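Local coordinates for glycosyl hydrolase family 2, TIM barrel domain protein (Parabacteroides merdae ATCC 43184, PDB 6DXU), which probably hydrolyses beta-glucuronides as a gut-bacterial beta-glucuronidase of glycoside hydrolase family 2, at residues D[422-427]-D[464-469]; D[478-483]-D[505-510]; D[636-641]-D[715-720]. All coordinates share one frame; numbering follows the deposited sequence.

Contact 1: residues D[422-427]-D[464-469]; sequences VIIWGL and MTAIRR
I424 and A466 meet methyl against methyl on the inner side of the TIM barrel, where strands 422-427 and 464-468 run parallel as the two strands of a beta-alpha-beta unit linked by helix 442-459. The closest pair is I424 CG2 and A466 CB, 3.6 Å apart. With I424 CG1 beside the backbone N (chi1 -75°), the CG2 branch stands anti to that N and leans along the strand to A466, while CG1 lies 4.2 Å from M464 CB. M464 touches strand 422-427 with its root alone: the chain bends beyond CG and leads off to H509. W386 of strand 384-388 packs on both I424 and A466, continuing the layer.

W425 and T465 occupy the other face, under the helices. V422 CG1 covers one face of the W425 indole near its rim, and helix 399-416 flanks the ring; W425 NE1 bonds to D460, T465 OG1 to H453. Further along, L427 CB rests 3.7 Å from I467 CG2, and M449 of helix 442-459 touches both side chains.

Four alternating backbone hydrogen bonds fix this register: M464 N to I423 O, W425 N to M464 O, A466 N to W425 O and L427 N to A466 O. They differ in directness. A466 N sits 3.1 Å from W425 O, tilted out of the carbonyl plane, and T465 CA-H approaches the same oxygen. By contrast, L427 N lies 2.8 Å from A466 O almost on the extension of the carbonyl, the C=O...N angle being 177°.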
# COMPACT_ATOMS: atom_id res chain seq x y z
N VAL D 422 -4.28 -31.29 28.84
CA VAL D 422 -5.04 -31.04 27.61
C VAL D 422 -5.31 -32.36 26.89
O VAL D 422 -4.38 -33.13 26.61
CB VAL D 422 -4.29 -30.06 26.69
CG1 VAL D 422 -5.08 -29.84 25.41
CG2 VAL D 422 -4.02 -28.74 27.42
N ILE D 423 -6.58 -32.61 26.59
CA ILE D 423 -6.97 -33.74 25.75
C ILE D 423 -7.66 -33.31 24.46
O ILE D 423 -7.79 -34.15 23.55
CB ILE D 423 -7.89 -34.71 26.51
CG1 ILE D 423 -9.09 -33.94 27.07
CG2 ILE D 423 -7.10 -35.43 27.59
CD1 ILE D 423 -10.23 -34.83 27.63
N ILE D 424 -8.15 -32.08 24.35
CA ILE D 424 -8.95 -31.66 23.20
C ILE D 424 -8.53 -30.27 22.75
O ILE D 424 -8.46 -29.35 23.57
CB ILE D 424 -10.46 -31.68 23.51
CG1 ILE D 424 -10.98 -33.12 23.54
CG2 ILE D 424 -11.23 -30.86 22.48
CD1 ILE D 424 -12.40 -33.25 24.10
N TRP D 425 -8.27 -30.11 21.46
CA TRP D 425 -8.18 -28.79 20.84
C TRP D 425 -9.49 -28.50 20.12
O TRP D 425 -9.86 -29.21 19.18
CB TRP D 425 -7.01 -28.71 19.86
CG TRP D 425 -5.63 -29.08 20.41
CD1 TRP D 425 -4.82 -30.08 19.94
CD2 TRP D 425 -4.89 -28.42 21.46
NE1 TRP D 425 -3.63 -30.10 20.63
CE2 TRP D 425 -3.65 -29.10 21.57
CE3 TRP D 425 -5.15 -27.34 22.31
CZ2 TRP D 425 -2.66 -28.72 22.50
CZ3 TRP D 425 -4.19 -26.96 23.23
CH2 TRP D 425 -2.96 -27.66 23.33
N GLY D 426 -10.18 -27.45 20.57
CA GLY D 426 -11.46 -27.09 19.98
C GLY D 426 -11.27 -26.11 18.84
O GLY D 426 -10.41 -25.23 18.89
N LEU D 427 -12.09 -26.26 17.81
CA LEU D 427 -11.95 -25.45 16.61
C LEU D 427 -12.98 -24.33 16.50
O LEU D 427 -12.85 -23.50 15.60
CB LEU D 427 -12.05 -26.33 15.35
CG LEU D 427 -11.15 -27.58 15.34
CD1 LEU D 427 -11.33 -28.30 14.00
CD2 LEU D 427 -9.68 -27.23 15.58
N MET D 464 -7.35 -34.90 20.45
CA MET D 464 -8.56 -34.91 19.65
C MET D 464 -8.99 -33.48 19.32
O MET D 464 -8.81 -32.56 20.12
CB MET D 464 -9.70 -35.61 20.39
CG MET D 464 -9.41 -37.07 20.81
SD MET D 464 -9.39 -38.12 19.33
CE MET D 464 -10.98 -38.93 19.52
N THR D 465 -9.54 -33.30 18.12
CA THR D 465 -10.21 -32.04 17.80
C THR D 465 -11.69 -32.13 18.16
O THR D 465 -12.28 -33.21 18.20
CB THR D 465 -10.07 -31.67 16.32
OG1 THR D 465 -10.75 -32.64 15.52
CG2 THR D 465 -8.60 -31.60 15.90
N ALA D 466 -12.30 -30.97 18.38
CA ALA D 466 -13.73 -30.93 18.70
C ALA D 466 -14.32 -29.59 18.30
O ALA D 466 -13.61 -28.60 18.14
CB ALA D 466 -13.99 -31.17 20.19
N ILE D 467 -15.65 -29.58 18.15
CA ILE D 467 -16.44 -28.35 18.06
C ILE D 467 -17.73 -28.56 18.84
O ILE D 467 -18.08 -29.69 19.21
CB ILE D 467 -16.78 -27.93 16.62
CG1 ILE D 467 -17.59 -29.03 15.91
CG2 ILE D 467 -15.53 -27.58 15.83
CD1 ILE D 467 -18.02 -28.62 14.47
N ARG D 468 -18.45 -27.46 19.07
CA ARG D 468 -19.76 -27.49 19.70
C ARG D 468 -20.80 -26.81 18.80
O ARG D 468 -20.58 -25.70 18.31
CB ARG D 468 -19.74 -26.79 21.07
CG ARG D 468 -21.10 -26.82 21.75
CD ARG D 468 -21.15 -26.06 23.08
NE ARG D 468 -22.53 -26.09 23.54
CZ ARG D 468 -23.47 -25.25 23.13
NH1 ARG D 468 -23.16 -24.26 22.28
NH2 ARG D 468 -24.72 -25.38 23.57
N ARG D 469 -21.91 -27.51 18.59
CA ARG D 469 -23.11 -27.04 17.88
C ARG D 469 -22.80 -26.47 16.49
O ARG D 469 -22.86 -25.27 16.23
CB ARG D 469 -23.89 -26.01 18.71
CG ARG D 469 -25.37 -25.99 18.27
CD ARG D 469 -26.07 -24.72 18.71
NE ARG D 469 -26.00 -23.70 17.67
CZ ARG D 469 -26.69 -22.56 17.69
NH1 ARG D 469 -27.50 -22.31 18.71
NH2 ARG D 469 -26.55 -21.68 16.70

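Contact 2: residues D[478-483]-D[505-510]; sequences DVYSPS and QKVKHF
A single backbone bridge pairs Y480 with F510; its hydrogen bond runs from Y480 N to H509 O, 3.0 Å long and nearly straight, with an N-H...O angle of 165°. Both segments belong to the TIM barrel. Segment 478-483 carries barrel strand 479-481, whereas segment 505-510 is the loop that leaves helix 496-504 and leads into the next barrel strand, 512-513. The connection between neighbouring strands thus begins its pairing before strand 512-513 starts, and Y480 continues it with a backbone bond to L511. Beside the bridge the chains lie too far apart for a second direct bond, and a water fills in, 2.7 Å from D478 O and 2.9 Å from H509 N, which donates to it.

D478 O also takes the edge of the H509 imidazole: H509 CD2 comes within 3.3 Å of it, the oxygen lying in the ring plane. One face of this ring is covered by its own neighbour, K508 CG standing over the centre. V479 crosses H509 at about a right angle, V479 CG2 against H509 CB.

On the other side of the strand, V507 CG1 presses obliquely on the Y480 ring, 3.8 Å from Y480 CD2. The ring extends past V507, with CG anti to the backbone N (chi1 -178°), and its OH reaches C470 N. F510 starts from a CB directed away from strand 479-481, yet its ring turns back to P482, and E503 and M504 at the end of helix 496-504 touch it too. P482 crosses that ring at about a right angle, and P482 CD and CG lie 3.6 and 3.7 Å from F510 CE2.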
# COMPACT_ATOMS: atom_id res chain seq x y z
N ASP D 478 -12.95 -34.87 15.54
CA ASP D 478 -12.85 -36.14 16.26
C ASP D 478 -13.99 -36.30 17.26
O ASP D 478 -14.59 -37.38 17.35
CB ASP D 478 -11.51 -36.23 16.99
CG ASP D 478 -10.33 -36.21 16.05
OD1 ASP D 478 -10.38 -36.93 15.04
OD2 ASP D 478 -9.36 -35.48 16.32
N VAL D 479 -14.28 -35.25 18.04
CA VAL D 479 -15.23 -35.28 19.14
C VAL D 479 -16.24 -34.16 18.92
O VAL D 479 -15.87 -33.07 18.50
CB VAL D 479 -14.51 -35.12 20.50
CG1 VAL D 479 -15.51 -34.93 21.66
CG2 VAL D 479 -13.56 -36.29 20.77
N TYR D 480 -17.52 -34.44 19.16
CA TYR D 480 -18.57 -33.48 18.84
C TYR D 480 -19.51 -33.28 20.02
O TYR D 480 -19.86 -34.23 20.72
CB TYR D 480 -19.39 -33.94 17.63
CG TYR D 480 -20.45 -32.93 17.24
CD1 TYR D 480 -20.11 -31.78 16.54
CD2 TYR D 480 -21.79 -33.13 17.57
CE1 TYR D 480 -21.07 -30.84 16.19
CE2 TYR D 480 -22.77 -32.20 17.22
CZ TYR D 480 -22.39 -31.06 16.53
OH TYR D 480 -23.33 -30.12 16.18
N SER D 481 -19.90 -32.02 20.26
CA SER D 481 -20.95 -31.68 21.22
C SER D 481 -22.13 -31.02 20.54
O SER D 481 -21.95 -30.02 19.82
CB SER D 481 -20.43 -30.73 22.31
OG SER D 481 -21.45 -30.46 23.27
N PRO D 482 -23.34 -31.54 20.72
CA PRO D 482 -24.53 -30.79 20.29
C PRO D 482 -24.94 -29.77 21.34
O PRO D 482 -24.25 -29.60 22.35
CB PRO D 482 -25.59 -31.90 20.15
CG PRO D 482 -25.22 -32.82 21.30
CD PRO D 482 -23.69 -32.83 21.33
N SER D 483 -26.07 -29.11 21.12
CA SER D 483 -26.67 -28.21 22.10
C SER D 483 -27.75 -28.97 22.85
O SER D 483 -28.74 -29.40 22.24
CB SER D 483 -27.24 -26.97 21.41
OG SER D 483 -27.88 -26.13 22.34
N GLN D 505 -25.73 -41.17 19.55
CA GLN D 505 -25.74 -42.11 18.42
C GLN D 505 -25.43 -41.44 17.09
O GLN D 505 -25.16 -42.14 16.10
CB GLN D 505 -27.10 -42.81 18.34
CG GLN D 505 -27.46 -43.64 19.57
CD GLN D 505 -28.82 -44.30 19.45
OE1 GLN D 505 -29.81 -43.83 20.04
NE2 GLN D 505 -28.88 -45.39 18.69
N LYS D 506 -25.47 -40.11 17.03
CA LYS D 506 -25.24 -39.42 15.77
C LYS D 506 -23.77 -39.26 15.42
O LYS D 506 -23.44 -38.95 14.28
CB LYS D 506 -25.90 -38.04 15.79
CG LYS D 506 -27.40 -38.08 15.99
CD LYS D 506 -27.99 -36.67 15.94
CE LYS D 506 -29.46 -36.68 16.30
NZ LYS D 506 -30.04 -35.31 16.22
N VAL D 507 -22.87 -39.46 16.38
CA VAL D 507 -21.45 -39.18 16.18
C VAL D 507 -20.62 -40.31 16.76
O VAL D 507 -21.06 -41.06 17.63
CB VAL D 507 -21.04 -37.82 16.79
CG1 VAL D 507 -21.69 -36.64 16.03
CG2 VAL D 507 -21.43 -37.77 18.28
N LYS D 508 -19.37 -40.39 16.29
CA LYS D 508 -18.48 -41.44 16.79
C LYS D 508 -18.12 -41.20 18.25
O LYS D 508 -18.15 -42.14 19.06
CB LYS D 508 -17.23 -41.51 15.91
CG LYS D 508 -16.31 -42.65 16.23
CD LYS D 508 -15.20 -42.72 15.18
CE LYS D 508 -14.20 -43.81 15.51
NZ LYS D 508 -12.98 -43.76 14.66
N HIS D 509 -17.78 -39.96 18.61
CA HIS D 509 -17.38 -39.62 19.97
C HIS D 509 -18.22 -38.44 20.42
O HIS D 509 -18.04 -37.32 19.94
CB HIS D 509 -15.89 -39.29 20.05
CG HIS D 509 -15.00 -40.39 19.55
ND1 HIS D 509 -15.07 -41.67 20.04
CD2 HIS D 509 -14.02 -40.39 18.62
CE1 HIS D 509 -14.18 -42.43 19.43
NE2 HIS D 509 -13.53 -41.68 18.56
N PHE D 510 -19.11 -38.68 21.38
CA PHE D 510 -20.05 -37.69 21.89
C PHE D 510 -19.51 -37.19 23.22
O PHE D 510 -19.11 -37.99 24.07
CB PHE D 510 -21.45 -38.31 22.04
CG PHE D 510 -22.42 -37.52 22.90
CD1 PHE D 510 -22.55 -37.79 24.26
CD2 PHE D 510 -23.26 -36.57 22.34
CE1 PHE D 510 -23.47 -37.09 25.04
CE2 PHE D 510 -24.17 -35.87 23.11
CZ PHE D 510 -24.29 -36.13 24.46
O HOH W 1 -17.24 -37.75 16.77

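Contact 3: residues D[636-641]-D[715-720]; sequences PMIHIY and KEVSDV
D719 and I640 make the one hydrogen bond across this contact, side chain to backbone. D719 OD2 receives I640 N at 2.8 Å through its anti lone pair, the one pointing away from OD1, and the N-H...O angle is 158°. CG stands anti to the D719 backbone N (chi1 -170°), which carries the carboxylate across to strand 638-640. H643 NE2 bonds to the same OD2, so two donors grip one oxygen. H643 stacks in turn on the ring of H639, whose NE2 is bonded to E623. With an alanine here in place of D719, the I640 amide would probably be left without this acceptor, and H643, its bond to the carboxylate gone, would be freer to turn.

The strands run in much the same direction, 20° apart with axes 6.2 Å from each other, but they belong to different sheets: 638-640 edges an antiparallel sheet with 655-662, whereas 715-726 pairs with 700-710. The sheets probably form the two layers of a beta-sandwich, and these strands run side by side where the layers come close, consistent with an immunoglobulin-like domain after the barrel.

Apolar packing fills the interface. I638 and V717 lie alongside, pointing opposite ways, with I638 CG2 3.6 Å from V717 CG2. I638 also touches A706 of strand 700-710 and V660 of strand 655-662, so it lies between the two sheets. P636 lies across K715 at about a right angle, its CG 3.9 Å from K715 CB, before the lysine bends and takes its amine away. V717 CG1 touches P636 CB. I640 reaches over to the backbone of the other strand, its CD1 ending 3.5 Å from D719 O.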
# COMPACT_ATOMS: atom_id res chain seq x y z
N PRO D 636 -15.86 -35.66 53.42
CA PRO D 636 -17.20 -35.50 54.00
C PRO D 636 -17.63 -34.05 54.08
O PRO D 636 -16.90 -33.19 54.57
CB PRO D 636 -17.05 -36.11 55.40
CG PRO D 636 -15.94 -37.11 55.25
CD PRO D 636 -14.98 -36.51 54.26
N MET D 637 -18.84 -33.78 53.58
CA MET D 637 -19.42 -32.45 53.63
C MET D 637 -20.92 -32.59 53.77
O MET D 637 -21.50 -33.65 53.53
CB MET D 637 -19.07 -31.62 52.37
CG MET D 637 -19.44 -32.27 51.04
SD MET D 637 -21.20 -32.29 50.59
CE MET D 637 -21.61 -30.55 50.40
N ILE D 638 -21.56 -31.49 54.15
CA ILE D 638 -23.00 -31.49 54.36
C ILE D 638 -23.50 -30.06 54.25
O ILE D 638 -22.91 -29.14 54.83
CB ILE D 638 -23.36 -32.13 55.72
CG1 ILE D 638 -24.88 -32.21 55.90
CG2 ILE D 638 -22.69 -31.39 56.87
CD1 ILE D 638 -25.29 -33.14 57.10
N HIS D 639 -24.57 -29.85 53.51
CA HIS D 639 -25.05 -28.49 53.22
C HIS D 639 -26.56 -28.49 53.19
O HIS D 639 -27.16 -29.06 52.27
CB HIS D 639 -24.49 -27.96 51.89
CG HIS D 639 -24.94 -26.57 51.57
ND1 HIS D 639 -24.26 -25.45 52.00
CD2 HIS D 639 -26.02 -26.11 50.88
CE1 HIS D 639 -24.89 -24.37 51.58
NE2 HIS D 639 -25.96 -24.74 50.90
N ILE D 640 -27.18 -27.85 54.18
CA ILE D 640 -28.62 -27.60 54.13
C ILE D 640 -28.89 -26.53 53.09
O ILE D 640 -28.30 -25.44 53.14
CB ILE D 640 -29.15 -27.14 55.49
CG1 ILE D 640 -28.80 -28.15 56.61
CG2 ILE D 640 -30.64 -26.91 55.39
CD1 ILE D 640 -28.77 -27.49 58.00
N TYR D 641 -29.82 -26.80 52.16
CA TYR D 641 -30.18 -25.78 51.19
C TYR D 641 -30.83 -24.61 51.91
O TYR D 641 -31.72 -24.80 52.75
CB TYR D 641 -31.13 -26.34 50.11
CG TYR D 641 -31.65 -25.26 49.18
CD1 TYR D 641 -30.93 -24.87 48.04
CD2 TYR D 641 -32.86 -24.62 49.44
CE1 TYR D 641 -31.41 -23.88 47.21
CE2 TYR D 641 -33.34 -23.63 48.61
CZ TYR D 641 -32.61 -23.26 47.49
OH TYR D 641 -33.10 -22.27 46.67
N LYS D 715 -16.21 -40.38 59.78
CA LYS D 715 -16.17 -38.95 60.08
C LYS D 715 -17.59 -38.42 60.23
O LYS D 715 -18.51 -38.88 59.54
CB LYS D 715 -15.43 -38.20 58.96
CG LYS D 715 -15.38 -36.69 59.10
CD LYS D 715 -14.32 -36.24 60.09
CE LYS D 715 -14.15 -34.73 60.04
NZ LYS D 715 -13.60 -34.19 61.32
N GLU D 716 -17.77 -37.49 61.16
CA GLU D 716 -19.04 -36.81 61.37
C GLU D 716 -18.87 -35.33 61.05
O GLU D 716 -17.90 -34.70 61.47
CB GLU D 716 -19.55 -36.98 62.81
CG GLU D 716 -20.57 -35.94 63.24
CD GLU D 716 -21.06 -36.13 64.66
OE1 GLU D 716 -21.43 -37.27 65.01
OE2 GLU D 716 -21.06 -35.14 65.44
N VAL D 717 -19.83 -34.77 60.32
CA VAL D 717 -19.84 -33.36 59.94
C VAL D 717 -21.23 -32.80 60.18
O VAL D 717 -22.23 -33.52 60.12
CB VAL D 717 -19.42 -33.14 58.46
CG1 VAL D 717 -17.93 -33.44 58.27
CG2 VAL D 717 -20.28 -34.00 57.55
N SER D 718 -21.30 -31.49 60.38
CA SER D 718 -22.55 -30.83 60.69
C SER D 718 -22.68 -29.53 59.91
O SER D 718 -21.68 -28.93 59.49
CB SER D 718 -22.66 -30.52 62.20
OG SER D 718 -22.51 -31.70 62.96
N ASP D 719 -23.93 -29.10 59.72
CA ASP D 719 -24.27 -27.82 59.12
C ASP D 719 -25.44 -27.23 59.89
O ASP D 719 -26.28 -27.96 60.42
CB ASP D 719 -24.65 -27.95 57.63
CG ASP D 719 -24.76 -26.61 56.94
OD1 ASP D 719 -24.07 -25.67 57.39
OD2 ASP D 719 -25.55 -26.48 55.98
N VAL D 720 -25.51 -25.91 59.92
CA VAL D 720 -26.56 -25.20 60.65
C VAL D 720 -26.95 -23.96 59.87
O VAL D 720 -26.07 -23.21 59.42
CB VAL D 720 -26.10 -24.78 62.06
CG1 VAL D 720 -27.22 -24.06 62.79
CG2 VAL D 720 -25.62 -25.97 62.87

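Contacts 1 and 2 are consecutive parts of one barrel wall, their centres 11 Å apart, because strands 464-468 and 479-481 are sheet neighbours. R469 N lies 2.8 Å from S481 O, a probable hydrogen bond, and T465 N is as close to D478 OD2, also probably bonded. R468 of contact 1 forms a salt bridge with E430, in this family probably the acid/base of the Asn-Glu pair, which places contact 1 beside the likely active site. Contact 3 belongs to a separate, probable beta-sandwich: its centre is about 38 Å from each of the others, with nearest atoms about 25 Å away. Its Y641 meets H524, next in sequence to R523, which lines a bicine-binding pocket.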